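Local structure of CdiI immunity protein (Cupriavidus taiwanensis, 5T87) at residues F54-T68 against F88-A102. The protein probably protects the cell that makes it from contact-dependent growth inhibition by binding its cognate CdiA toxin and neutralising it. Residues are numbered along the deposited sequence; the frame is centred on the assembly and turned at random.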
ATOM      1  N   PHE A  54      -5.430   6.389 -13.300  1.00 41.51           N
ATOM      2  CA  PHE A  54      -6.471   6.993 -14.137  1.00 42.73           C
ATOM      3  C   PHE A  54      -6.700   6.317 -15.490  1.00 43.81           C
ATOM      4  O   PHE A  54      -7.627   6.697 -16.219  1.00 44.07           O
ATOM      5  CB  PHE A  54      -6.165   8.474 -14.372  1.00 43.31           C
ATOM      6  CG  PHE A  54      -6.420   9.351 -13.181  1.00 43.45           C
ATOM      7  CD1 PHE A  54      -7.592   9.235 -12.431  1.00 43.74           C
ATOM      8  CD2 PHE A  54      -5.506  10.346 -12.833  1.00 43.65           C
ATOM      9  CE1 PHE A  54      -7.818  10.069 -11.347  1.00 44.56           C
ATOM     10  CE2 PHE A  54      -5.731  11.190 -11.751  1.00 43.41           C
ATOM     11  CZ  PHE A  54      -6.889  11.054 -11.007  1.00 43.97           C
ATOM     12  N   ASP A  55      -5.874   5.324 -15.824  1.00 43.81           N
ATOM     13  CA  ASP A  55      -5.848   4.787 -17.175  1.00 44.15           C
ATOM     14  C   ASP A  55      -6.894   3.680 -17.302  1.00 45.26           C
ATOM     15  O   ASP A  55      -6.719   2.576 -16.793  1.00 46.74           O
ATOM     16  CB  ASP A  55      -4.436   4.311 -17.514  1.00 43.34           C
ATOM     17  CG  ASP A  55      -4.334   3.693 -18.896  1.00 44.08           C
ATOM     18  OD1 ASP A  55      -5.330   3.698 -19.669  1.00 44.96           O
ATOM     19  OD2 ASP A  55      -3.240   3.191 -19.207  1.00 44.36           O
ATOM     20  N   LEU A  56      -7.965   3.981 -18.018  1.00 46.75           N
ATOM     21  CA  LEU A  56      -9.121   3.101 -18.148  1.00 47.43           C
ATOM     22  C   LEU A  56      -8.832   1.829 -18.928  1.00 48.50           C
ATOM     23  O   LEU A  56      -9.606   0.873 -18.841  1.00 48.93           O
ATOM     24  CB  LEU A  56     -10.253   3.817 -18.885  1.00 49.55           C
ATOM     25  CG  LEU A  56     -10.790   5.137 -18.315  1.00 50.10           C
ATOM     26  CD1 LEU A  56     -11.648   5.835 -19.352  1.00 51.12           C
ATOM     27  CD2 LEU A  56     -11.558   4.877 -17.023  1.00 49.94           C
ATOM     28  N   ASN A  57      -7.753   1.825 -19.712  1.00 49.44           N
ATOM     29  CA  ASN A  57      -7.302   0.620 -20.426  1.00 49.75           C
ATOM     30  C   ASN A  57      -6.399  -0.289 -19.603  1.00 49.25           C
ATOM     31  O   ASN A  57      -5.902  -1.268 -20.137  1.00 50.58           O
ATOM     32  CB  ASN A  57      -6.609   0.986 -21.759  1.00 50.69           C
ATOM     33  CG  ASN A  57      -7.581   1.536 -22.795  1.00 52.11           C
ATOM     34  OD1 ASN A  57      -8.801   1.366 -22.689  1.00 52.39           O
ATOM     35  ND2 ASN A  57      -7.042   2.199 -23.810  1.00 53.24           N
ATOM     36  N   ARG A  58      -6.195   0.012 -18.314  1.00 48.79           N
ATOM     37  CA  ARG A  58      -5.478  -0.885 -17.399  1.00 46.89           C
ATOM     38  C   ARG A  58      -6.493  -1.616 -16.492  1.00 43.64           C
ATOM     39  O   ARG A  58      -7.546  -1.061 -16.157  1.00 42.70           O
ATOM     40  CB  ARG A  58      -4.468  -0.083 -16.582  1.00 49.57           C
ATOM     41  CG  ARG A  58      -3.224   0.333 -17.359  1.00 52.84           C
ATOM     42  CD  ARG A  58      -2.187  -0.795 -17.306  1.00 56.89           C
ATOM     43  NE  ARG A  58      -1.093  -0.674 -18.274  1.00 60.26           N
ATOM     44  CZ  ARG A  58      -0.112   0.234 -18.226  1.00 63.90           C
ATOM     45  NH1 ARG A  58       0.811   0.227 -19.183  1.00 67.62           N
ATOM     46  NH2 ARG A  58      -0.041   1.158 -17.252  1.00 62.74           N
ATOM     47  N   PRO A  59      -6.194  -2.870 -16.100  1.00 40.95           N
ATOM     48  CA  PRO A  59      -7.144  -3.641 -15.302  1.00 39.74           C
ATOM     49  C   PRO A  59      -7.277  -3.082 -13.892  1.00 38.45           C
ATOM     50  O   PRO A  59      -6.341  -2.456 -13.398  1.00 37.29           O
ATOM     51  CB  PRO A  59      -6.527  -5.051 -15.293  1.00 39.79           C
ATOM     52  CG  PRO A  59      -5.070  -4.807 -15.419  1.00 39.84           C
ATOM     53  CD  PRO A  59      -4.951  -3.629 -16.336  1.00 40.64           C
ATOM     54  N   ASP A  60      -8.437  -3.305 -13.273  1.00 37.74           N
ATOM     55  CA  ASP A  60      -8.758  -2.733 -11.960  1.00 37.83           C
ATOM     56  C   ASP A  60      -7.700  -3.043 -10.903  1.00 37.89           C
ATOM     57  O   ASP A  60      -7.384  -2.205 -10.070  1.00 37.64           O
ATOM     58  CB  ASP A  60     -10.111  -3.240 -11.473  1.00 38.04           C
ATOM     59  CG  ASP A  60     -11.274  -2.687 -12.279  1.00 39.05           C
ATOM     60  OD1 ASP A  60     -11.116  -1.650 -12.980  1.00 40.54           O
ATOM     61  OD2 ASP A  60     -12.365  -3.284 -12.206  1.00 39.14           O
ATOM     62  N   SER A  61      -7.164  -4.255 -10.959  1.00 38.06           N
ATOM     63  CA  SER A  61      -6.089  -4.689 -10.081  1.00 38.12           C
ATOM     64  C   SER A  61      -4.936  -3.700 -10.073  1.00 37.71           C
ATOM     65  O   SER A  61      -4.456  -3.342  -9.022  1.00 37.62           O
ATOM     66  CB  SER A  61      -5.586  -6.086 -10.489  1.00 37.95           C
ATOM     67  OG  SER A  61      -5.073  -6.084 -11.818  1.00 38.31           O
ATOM     68  N   LEU A  62      -4.511  -3.252 -11.244  1.00 38.69           N
ATOM     69  CA  LEU A  62      -3.354  -2.359 -11.356  1.00 39.85           C
ATOM     70  C   LEU A  62      -3.650  -0.937 -10.919  1.00 40.62           C
ATOM     71  O   LEU A  62      -2.821  -0.302 -10.252  1.00 41.20           O
ATOM     72  CB  LEU A  62      -2.791  -2.353 -12.780  1.00 40.04           C
ATOM     73  CG  LEU A  62      -2.008  -3.610 -13.175  1.00 40.48           C
ATOM     74  CD1 LEU A  62      -1.461  -3.446 -14.591  1.00 41.01           C
ATOM     75  CD2 LEU A  62      -0.880  -3.911 -12.174  1.00 40.55           C
ATOM     76  N   ARG A  63      -4.835  -0.462 -11.277  1.00 41.92           N
ATOM     77  CA  ARG A  63      -5.289   0.879 -10.923  1.00 42.80           C
ATOM     78  C   ARG A  63      -5.412   1.004  -9.418  1.00 42.77           C
ATOM     79  O   ARG A  63      -4.962   1.979  -8.823  1.00 43.19           O
ATOM     80  CB  ARG A  63      -6.618   1.177 -11.608  1.00 43.80           C
ATOM     81  CG  ARG A  63      -6.475   1.204 -13.120  1.00 45.22           C
ATOM     82  CD  ARG A  63      -7.788   1.316 -13.852  1.00 46.96           C
ATOM     83  NE  ARG A  63      -8.407   2.613 -13.628  1.00 48.58           N
ATOM     84  CZ  ARG A  63      -9.634   2.826 -13.147  1.00 51.18           C
ATOM     85  NH1 ARG A  63     -10.453   1.820 -12.830  1.00 52.86           N
ATOM     86  NH2 ARG A  63     -10.053   4.071 -12.997  1.00 52.80           N
ATOM     87  N   SER A  64      -5.989  -0.017  -8.810  1.00 42.83           N
ATOM     88  CA  SER A  64      -6.153  -0.079  -7.370  1.00 43.47           C
ATOM     89  C   SER A  64      -4.805  -0.128  -6.643  1.00 42.91           C
ATOM     90  O   SER A  64      -4.609   0.562  -5.629  1.00 43.07           O
ATOM     91  CB  SER A  64      -7.018  -1.293  -7.007  1.00 44.08           C
ATOM     92  OG  SER A  64      -7.519  -1.181  -5.688  1.00 46.15           O
ATOM     93  N   LEU A  65      -3.876  -0.922  -7.171  1.00 41.80           N
ATOM     94  CA  LEU A  65      -2.540  -1.018  -6.590  1.00 41.90           C
ATOM     95  C   LEU A  65      -1.810   0.345  -6.604  1.00 42.48           C
ATOM     96  O   LEU A  65      -1.162   0.750  -5.618  1.00 41.63           O
ATOM     97  CB  LEU A  65      -1.710  -2.080  -7.322  1.00 41.16           C
ATOM     98  CG  LEU A  65      -0.245  -2.179  -6.874  1.00 41.14           C
ATOM     99  CD1 LEU A  65      -0.166  -2.501  -5.399  1.00 41.34           C
ATOM    100  CD2 LEU A  65       0.537  -3.187  -7.690  1.00 41.16           C
ATOM    101  N   ALA A  66      -1.923   1.041  -7.732  1.00 42.95           N
ATOM    102  CA  ALA A  66      -1.314   2.370  -7.888  1.00 42.95           C
ATOM    103  C   ALA A  66      -1.806   3.355  -6.828  1.00 42.57           C
ATOM    104  O   ALA A  66      -1.012   4.129  -6.276  1.00 43.08           O
ATOM    105  CB  ALA A  66      -1.579   2.909  -9.286  1.00 42.68           C
ATOM    106  N   VAL A  67      -3.102   3.304  -6.523  1.00 41.65           N
ATOM    107  CA  VAL A  67      -3.653   4.117  -5.438  1.00 41.89           C
ATOM    108  C   VAL A  67      -3.034   3.731  -4.102  1.00 41.78           C
ATOM    109  O   VAL A  67      -2.576   4.571  -3.375  1.00 40.98           O
ATOM    110  CB  VAL A  67      -5.176   3.972  -5.357  1.00 43.13           C
ATOM    111  CG1 VAL A  67      -5.733   4.600  -4.079  1.00 44.24           C
ATOM    112  CG2 VAL A  67      -5.822   4.605  -6.577  1.00 43.23           C
ATOM    113  N   THR A  68      -3.019   2.440  -3.797  1.00 43.02           N
ATOM    114  CA  THR A  68      -2.368   1.934  -2.593  1.00 43.60           C
ATOM    115  C   THR A  68      -0.916   2.416  -2.524  1.00 43.73           C
ATOM    116  O   THR A  68      -0.454   2.847  -1.470  1.00 44.51           O
ATOM    117  CB  THR A  68      -2.493   0.387  -2.525  1.00 44.29           C
ATOM    118  OG1 THR A  68      -3.824   0.056  -2.119  1.00 44.95           O
ATOM    119  CG2 THR A  68      -1.513  -0.247  -1.540  1.00 44.52           C
ATOM    120  N   PHE A  88      -6.724  14.224  -4.981  1.00 46.77           N
ATOM    121  CA  PHE A  88      -6.593  12.994  -5.765  1.00 44.28           C
ATOM    122  C   PHE A  88      -7.357  11.808  -5.157  1.00 43.73           C
ATOM    123  O   PHE A  88      -8.201  11.196  -5.811  1.00 42.07           O
ATOM    124  CB  PHE A  88      -5.126  12.630  -5.928  1.00 42.39           C
ATOM    125  CG  PHE A  88      -4.915  11.279  -6.505  1.00 42.18           C
ATOM    126  CD1 PHE A  88      -5.210  11.031  -7.841  1.00 42.49           C
ATOM    127  CD2 PHE A  88      -4.452  10.231  -5.711  1.00 41.92           C
ATOM    128  CE1 PHE A  88      -5.027   9.774  -8.386  1.00 42.26           C
ATOM    129  CE2 PHE A  88      -4.258   8.975  -6.252  1.00 41.38           C
ATOM    130  CZ  PHE A  88      -4.543   8.748  -7.592  1.00 41.72           C
ATOM    131  N   LEU A  89      -7.082  11.512  -3.896  1.00 43.81           N
ATOM    132  CA  LEU A  89      -7.709  10.363  -3.258  1.00 45.81           C
ATOM    133  C   LEU A  89      -9.215  10.549  -3.080  1.00 47.61           C
ATOM    134  O   LEU A  89      -9.984   9.587  -3.239  1.00 48.25           O
ATOM    135  CB  LEU A  89      -7.042  10.067  -1.918  1.00 46.48           C
ATOM    136  CG  LEU A  89      -5.566   9.664  -1.994  1.00 45.64           C
ATOM    137  CD1 LEU A  89      -4.954   9.613  -0.601  1.00 46.45           C
ATOM    138  CD2 LEU A  89      -5.392   8.335  -2.707  1.00 45.55           C
ATOM    139  N   LEU A  90      -9.631  11.775  -2.760  1.00 48.21           N
ATOM    140  CA  LEU A  90     -11.047  12.086  -2.622  1.00 49.84           C
ATOM    141  C   LEU A  90     -11.798  12.044  -3.947  1.00 50.22           C
ATOM    142  O   LEU A  90     -12.989  11.730  -3.964  1.00 51.17           O
ATOM    143  CB  LEU A  90     -11.240  13.463  -2.001  1.00 51.96           C
ATOM    144  CG  LEU A  90     -10.924  13.619  -0.514  1.00 53.40           C
ATOM    145  CD1 LEU A  90     -11.113  15.094  -0.165  1.00 55.24           C
ATOM    146  CD2 LEU A  90     -11.786  12.726   0.376  1.00 53.93           C
ATOM    147  N   SER A  91     -11.120  12.373  -5.046  1.00 49.58           N
ATOM    148  CA  SER A  91     -11.765  12.365  -6.359  1.00 50.81           C
ATOM    149  C   SER A  91     -12.111  10.960  -6.851  1.00 51.30           C
ATOM    150  O   SER A  91     -12.897  10.823  -7.789  1.00 52.64           O
ATOM    151  CB  SER A  91     -10.915  13.090  -7.406  1.00 50.36           C
ATOM    152  OG  SER A  91      -9.696  12.422  -7.633  1.00 49.37           O
ATOM    153  N   LEU A  92     -11.543   9.934  -6.211  1.00 51.83           N
ATOM    154  CA  LEU A  92     -11.803   8.523  -6.550  1.00 52.95           C
ATOM    155  C   LEU A  92     -12.890   7.821  -5.717  1.00 54.75           C
ATOM    156  O   LEU A  92     -13.346   6.737  -6.093  1.00 56.21           O
ATOM    157  CB  LEU A  92     -10.511   7.722  -6.401  1.00 51.31           C
ATOM    158  CG  LEU A  92      -9.267   8.269  -7.106  1.00 49.74           C
ATOM    159  CD1 LEU A  92      -8.027   7.525  -6.640  1.00 48.39           C
ATOM    160  CD2 LEU A  92      -9.405   8.215  -8.616  1.00 50.35           C
ATOM    161  N   GLY A  93     -13.304   8.419  -4.602  1.00 56.21           N
ATOM    162  CA  GLY A  93     -14.258   7.780  -3.679  1.00 59.08           C
ATOM    163  C   GLY A  93     -15.553   7.262  -4.288  1.00 61.77           C
ATOM    164  O   GLY A  93     -16.181   6.353  -3.732  1.00 62.51           O
ATOM    165  N   GLY A  94     -15.949   7.848  -5.422  1.00 63.10           N
ATOM    166  CA  GLY A  94     -17.180   7.505  -6.114  1.00 65.37           C
ATOM    167  C   GLY A  94     -17.094   6.433  -7.182  1.00 66.71           C
ATOM    168  O   GLY A  94     -18.130   6.046  -7.723  1.00 68.90           O
ATOM    169  N   ASP A  95     -15.898   5.934  -7.503  1.00 66.21           N
ATOM    170  CA  ASP A  95     -15.803   4.841  -8.479  1.00 68.23           C
ATOM    171  C   ASP A  95     -15.118   3.565  -7.932  1.00 67.67           C
ATOM    172  O   ASP A  95     -14.018   3.606  -7.382  1.00 65.93           O
ATOM    173  CB  ASP A  95     -15.214   5.348  -9.796  1.00 69.05           C
ATOM    174  CG  ASP A  95     -13.788   5.754  -9.676  1.00 67.83           C
ATOM    175  OD1 ASP A  95     -12.971   4.814  -9.654  1.00 67.69           O
ATOM    176  OD2 ASP A  95     -13.488   6.980  -9.637  1.00 66.72           O
ATOM    177  N   GLN A  96     -15.801   2.433  -8.110  1.00 68.77           N
ATOM    178  CA  GLN A  96     -15.592   1.240  -7.277  1.00 68.73           C
ATOM    179  C   GLN A  96     -14.303   0.471  -7.501  1.00 64.22           C
ATOM    180  O   GLN A  96     -13.757  -0.105  -6.562  1.00 62.99           O
ATOM    181  CB  GLN A  96     -16.760   0.283  -7.437  1.00 73.83           C
ATOM    182  CG  GLN A  96     -18.071   0.855  -6.949  1.00 77.44           C
ATOM    183  CD  GLN A  96     -19.189  -0.170  -6.994  1.00 83.70           C
ATOM    184  OE1 GLN A  96     -19.031  -1.275  -7.537  1.00 87.12           O
ATOM    185  NE2 GLN A  96     -20.333   0.189  -6.419  1.00 86.29           N
ATOM    186  N   ALA A  97     -13.830   0.458  -8.741  1.00 61.63           N
ATOM    187  CA  ALA A  97     -12.559  -0.173  -9.097  1.00 58.96           C
ATOM    188  C   ALA A  97     -11.422   0.199  -8.134  1.00 57.07           C
ATOM    189  O   ALA A  97     -10.578  -0.643  -7.795  1.00 55.92           O
ATOM    190  CB  ALA A  97     -12.180   0.224 -10.516  1.00 58.52           C
ATOM    191  N   VAL A  98     -11.404   1.463  -7.700  1.00 55.58           N
ATOM    192  CA  VAL A  98     -10.339   1.957  -6.816  1.00 53.08           C
ATOM    193  C   VAL A  98     -10.773   2.454  -5.440  1.00 52.03           C
ATOM    194  O   VAL A  98      -9.914   2.664  -4.581  1.00 49.83           O
ATOM    195  CB  VAL A  98      -9.490   3.016  -7.533  1.00 52.25           C
ATOM    196  CG1 VAL A  98      -8.767   2.374  -8.711  1.00 52.07           C
ATOM    197  CG2 VAL A  98     -10.336   4.198  -8.008  1.00 53.43           C
ATOM    198  N   ALA A  99     -12.080   2.591  -5.218  1.00 53.24           N
ATOM    199  CA  ALA A  99     -12.609   3.170  -3.973  1.00 54.40           C
ATOM    200  C   ALA A  99     -11.965   2.599  -2.718  1.00 53.99           C
ATOM    201  O   ALA A  99     -11.503   3.336  -1.857  1.00 55.14           O
ATOM    202  CB  ALA A  99     -14.120   3.000  -3.900  1.00 56.43           C
ATOM    203  N   SER A 100     -11.922   1.288  -2.633  1.00 54.57           N
ATOM    204  CA  SER A 100     -11.448   0.621  -1.431  1.00 54.96           C
ATOM    205  C   SER A 100      -9.979   0.986  -1.076  1.00 53.20           C
ATOM    206  O   SER A 100      -9.658   1.301   0.082  1.00 53.18           O
ATOM    207  CB  SER A 100     -11.653  -0.888  -1.590  1.00 56.24           C
ATOM    208  OG  SER A 100     -10.802  -1.602  -0.729  1.00 57.55           O
ATOM    209  N   ALA A 101      -9.102   0.941  -2.073  1.00 51.01           N
ATOM    210  CA  ALA A 101      -7.707   1.344  -1.907  1.00 49.78           C
ATOM    211  C   ALA A 101      -7.571   2.854  -1.647  1.00 50.02           C
ATOM    212  O   ALA A 101      -6.649   3.280  -0.942  1.00 49.17           O
ATOM    213  CB  ALA A 101      -6.899   0.967  -3.140  1.00 48.72           C
ATOM    214  N   ALA A 102      -8.458   3.655  -2.249  1.00 50.13           N
ATOM    215  CA  ALA A 102      -8.508   5.106  -1.984  1.00 50.54           C
ATOM    216  C   ALA A 102      -8.736   5.379  -0.507  1.00 51.25           C
ATOM    217  O   ALA A 102      -8.006   6.155   0.093  1.00 51.46           O
ATOM    218  CB  ALA A 102      -9.589   5.787  -2.819  1.00 51.25           C
TER
HETATM  219  O   HOH W   1      -9.944  -0.631  -4.466  1.00 39.47           O
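Val67 sits as a knob among Val98, Ala101 and Ala102 of helix 96-102, with Leu89 of helix 82-91 completing the hole, which ties helix 60-68 to both. With CG1 anti to the backbone N (chi1 169°), that methyl presses on the Ala101-Ala102 peptide, 3.4 Å from Ala102 N, while CG2 meets Leu92 CD1 at 3.7 Å. Small residues let the helices approach: the axes of 60-68 and 96-102 come within 8.3 Å, crossing at -28°, and Ala101 CB touches both Ser64 OG and Thr68 OG1. One turn earlier, Val98 CG1 packs on Arg63 CB (3.8 Å) and lies more distantly over one guanidinium face, and Ala97 CB touches Arg63 NH1 and Asp60 OD1, a salt-bridged pair (3.5 Å). No direct hydrogen bond crosses; instead a water bonds Ser64 OG at 2.8 Å and accepts from Ala101 N at 3.0 Å. Beyond Leu92, Phe88 turns its edge to the Phe54 face in an offset edge-to-face pair, planes at 83°. Further out, Phe88 meets Phe46 of helix 42-53 edge-to-face, whereas Ser100 OG hydrogen-bonds to the CdiA toxin chain and Leu65 and Thr68 pack on it: in this largely helical protein, the helix pair forms part of the interface.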